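Local coordinates for protein regulator of polyketide synthase expression (Bifidobacterium adolescentis, PDB 3ONQ) that is of unestablished function but is probably a transcriptional regulator of polyketide synthase expression with a PucR-type C-terminal helix-turn-helix domain, at residues B[89-94]-B[142-147]. Numbering follows the deposited sequence.
Sequences GTYGTF and ETMFSL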
loop_
_atom_site.group_PDB
_atom_site.type_symbol
_atom_site.label_atom_id
_atom_site.label_comp_id
_atom_site.label_asym_id
_atom_site.label_seq_id
_atom_site.Cartn_x
_atom_site.Cartn_y
_atom_site.Cartn_z
ATOM N N GLY B 89 9.540 -23.276 -6.582
ATOM C CA GLY B 89 8.503 -23.343 -7.602
ATOM C C GLY B 89 9.084 -23.184 -8.992
ATOM O O GLY B 89 10.231 -22.781 -9.156
ATOM N N THR B 90 8.297 -23.499 -10.007
ATOM C CA THR B 90 8.789 -23.396 -11.370
ATOM C C THR B 90 8.047 -22.319 -12.124
ATOM O O THR B 90 6.892 -22.003 -11.822
ATOM C CB THR B 90 8.657 -24.717 -12.132
ATOM O OG1 THR B 90 7.276 -25.068 -12.216
ATOM C CG2 THR B 90 9.410 -25.817 -11.408
ATOM N N TYR B 91 8.727 -21.737 -13.099
ATOM C CA TYR B 91 8.118 -20.708 -13.914
ATOM C C TYR B 91 8.694 -20.805 -15.311
ATOM O O TYR B 91 9.841 -20.437 -15.548
ATOM C CB TYR B 91 8.370 -19.342 -13.293
ATOM C CG TYR B 91 7.791 -18.223 -14.094
ATOM C CD1 TYR B 91 6.456 -17.877 -13.968
ATOM C CD2 TYR B 91 8.576 -17.526 -15.004
ATOM C CE1 TYR B 91 5.918 -16.845 -14.720
ATOM C CE2 TYR B 91 8.057 -16.500 -15.745
ATOM C CZ TYR B 91 6.729 -16.162 -15.604
ATOM O OH TYR B 91 6.219 -15.132 -16.356
ATOM N N GLY B 92 7.897 -21.325 -16.239
ATOM C CA GLY B 92 8.417 -21.651 -17.550
ATOM C C GLY B 92 9.487 -22.716 -17.390
ATOM O O GLY B 92 9.271 -23.722 -16.718
ATOM N N THR B 93 10.645 -22.488 -17.993
ATOM C CA THR B 93 11.774 -23.396 -17.849
ATOM C C THR B 93 12.571 -23.150 -16.558
ATOM O O THR B 93 13.483 -23.919 -16.233
ATOM C CB THR B 93 12.753 -23.198 -19.001
ATOM O OG1 THR B 93 13.155 -21.823 -19.020
ATOM C CG2 THR B 93 12.095 -23.542 -20.327
ATOM N N PHE B 94 12.246 -22.079 -15.834
ATOM C CA PHE B 94 13.029 -21.691 -14.654
ATOM C C PHE B 94 12.552 -22.363 -13.364
ATOM O O PHE B 94 11.359 -22.574 -13.174
ATOM C CB PHE B 94 12.975 -20.179 -14.444
ATOM C CG PHE B 94 13.377 -19.387 -15.645
ATOM C CD1 PHE B 94 14.608 -19.588 -16.240
ATOM C CD2 PHE B 94 12.531 -18.425 -16.166
ATOM C CE1 PHE B 94 14.977 -18.855 -17.345
ATOM C CE2 PHE B 94 12.899 -17.692 -17.270
ATOM C CZ PHE B 94 14.118 -17.911 -17.859
ATOM N N GLU B 142 11.713 -9.969 -8.744
ATOM C CA GLU B 142 12.928 -9.434 -9.356
ATOM C C GLU B 142 13.745 -10.569 -9.957
ATOM O O GLU B 142 14.433 -10.385 -10.972
ATOM C CB GLU B 142 13.761 -8.600 -8.373
ATOM C CG GLU B 142 14.360 -9.377 -7.195
ATOM C CD GLU B 142 14.802 -8.441 -6.068
ATOM O OE1 GLU B 142 15.179 -7.286 -6.353
ATOM O OE2 GLU B 142 14.755 -8.849 -4.891
ATOM N N THR B 143 13.657 -11.747 -9.342
ATOM C CA THR B 143 14.350 -12.924 -9.860
ATOM C C THR B 143 13.712 -13.370 -11.179
ATOM O O THR B 143 14.402 -13.566 -12.182
ATOM C CB THR B 143 14.365 -14.075 -8.845
ATOM O OG1 THR B 143 15.132 -13.686 -7.697
ATOM C CG2 THR B 143 14.994 -15.324 -9.454
HETATM N N MSE B 144 12.392 -13.511 -11.180
HETATM C CA MSE B 144 11.667 -13.835 -12.407
HETATM C C MSE B 144 11.993 -12.862 -13.557
HETATM O O MSE B 144 12.357 -13.284 -14.650
HETATM C CB MSE B 144 10.162 -13.839 -12.169
HETATM C CG MSE B 144 9.327 -13.867 -13.488
HETATM SE SE MSE B 144 7.424 -13.743 -13.073
HETATM C CE MSE B 144 7.364 -11.840 -12.632
ATOM N N PHE B 145 11.827 -11.568 -13.320
ATOM C CA PHE B 145 12.085 -10.580 -14.368
ATOM C C PHE B 145 13.549 -10.547 -14.838
ATOM O O PHE B 145 13.812 -10.341 -16.024
ATOM C CB PHE B 145 11.658 -9.183 -13.924
ATOM C CG PHE B 145 10.176 -8.924 -14.038
ATOM C CD1 PHE B 145 9.565 -8.847 -15.277
ATOM C CD2 PHE B 145 9.412 -8.692 -12.901
ATOM C CE1 PHE B 145 8.205 -8.575 -15.394
ATOM C CE2 PHE B 145 8.062 -8.426 -12.999
ATOM C CZ PHE B 145 7.451 -8.368 -14.243
ATOM N N SER B 146 14.491 -10.731 -13.913
ATOM C CA SER B 146 15.914 -10.763 -14.267
ATOM C C SER B 146 16.211 -11.925 -15.201
ATOM O O SER B 146 16.939 -11.773 -16.175
ATOM C CB SER B 146 16.827 -10.850 -13.027
ATOM O OG SER B 146 16.842 -9.628 -12.307
ATOM N N LEU B 147 15.627 -13.082 -14.914
ATOM C CA LEU B 147 15.876 -14.260 -15.731
ATOM C C LEU B 147 15.264 -14.073 -17.113
ATOM O O LEU B 147 15.864 -14.461 -18.099
ATOM C CB LEU B 147 15.332 -15.528 -15.056
ATOM C CG LEU B 147 16.093 -15.983 -13.796
ATOM C CD1 LEU B 147 15.317 -17.069 -13.021
ATOM C CD2 LEU B 147 17.510 -16.486 -14.119
#
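A type II' beta turn from Y91 to F94 closes the hairpin of strands 86-91 and 94-100 and presents two aromatic rings to helix 132-149, where Y91 meets M144 and F94 meets L147. M144, a selenomethionine, makes a Met-aromatic contact: its SE lies over one face of the Y91 ring, 3.9 Å from the centroid and 23° off the normal, and approaches CZ of Y91 to 3.6 Å. CG of M144 adds a CH-pi contact on that face, nearest CE2 of Y91. CG of Y91 is anti to the backbone N (chi1 179°), which brings the ring to M144. One turn further along the helix, CB of L147 sits almost centrally over the F94 ring, 3.9 Å from its centroid and 11° off the normal, while CD1 of L147 lies 4.0 Å from CG of F94, the two side chains running past each other in opposite directions. T93 OG1 lies over the opposite face of the F94 ring, offset toward the rim. Backbone bonds from Y91 N to F94 O (2.8 Å) and from F94 N to Y91 O (2.9 Å) close the turn that carries both rings. Without the ring, as with an alanine at Y91, SE and CG of M144 would probably lose their aromatic face and a gap would open between hairpin and helix. Helix 21-33 joins the packing through L33, which touches both Y91 and M144, and helix 132-149 lies against strand 124-131 and helix 166-172.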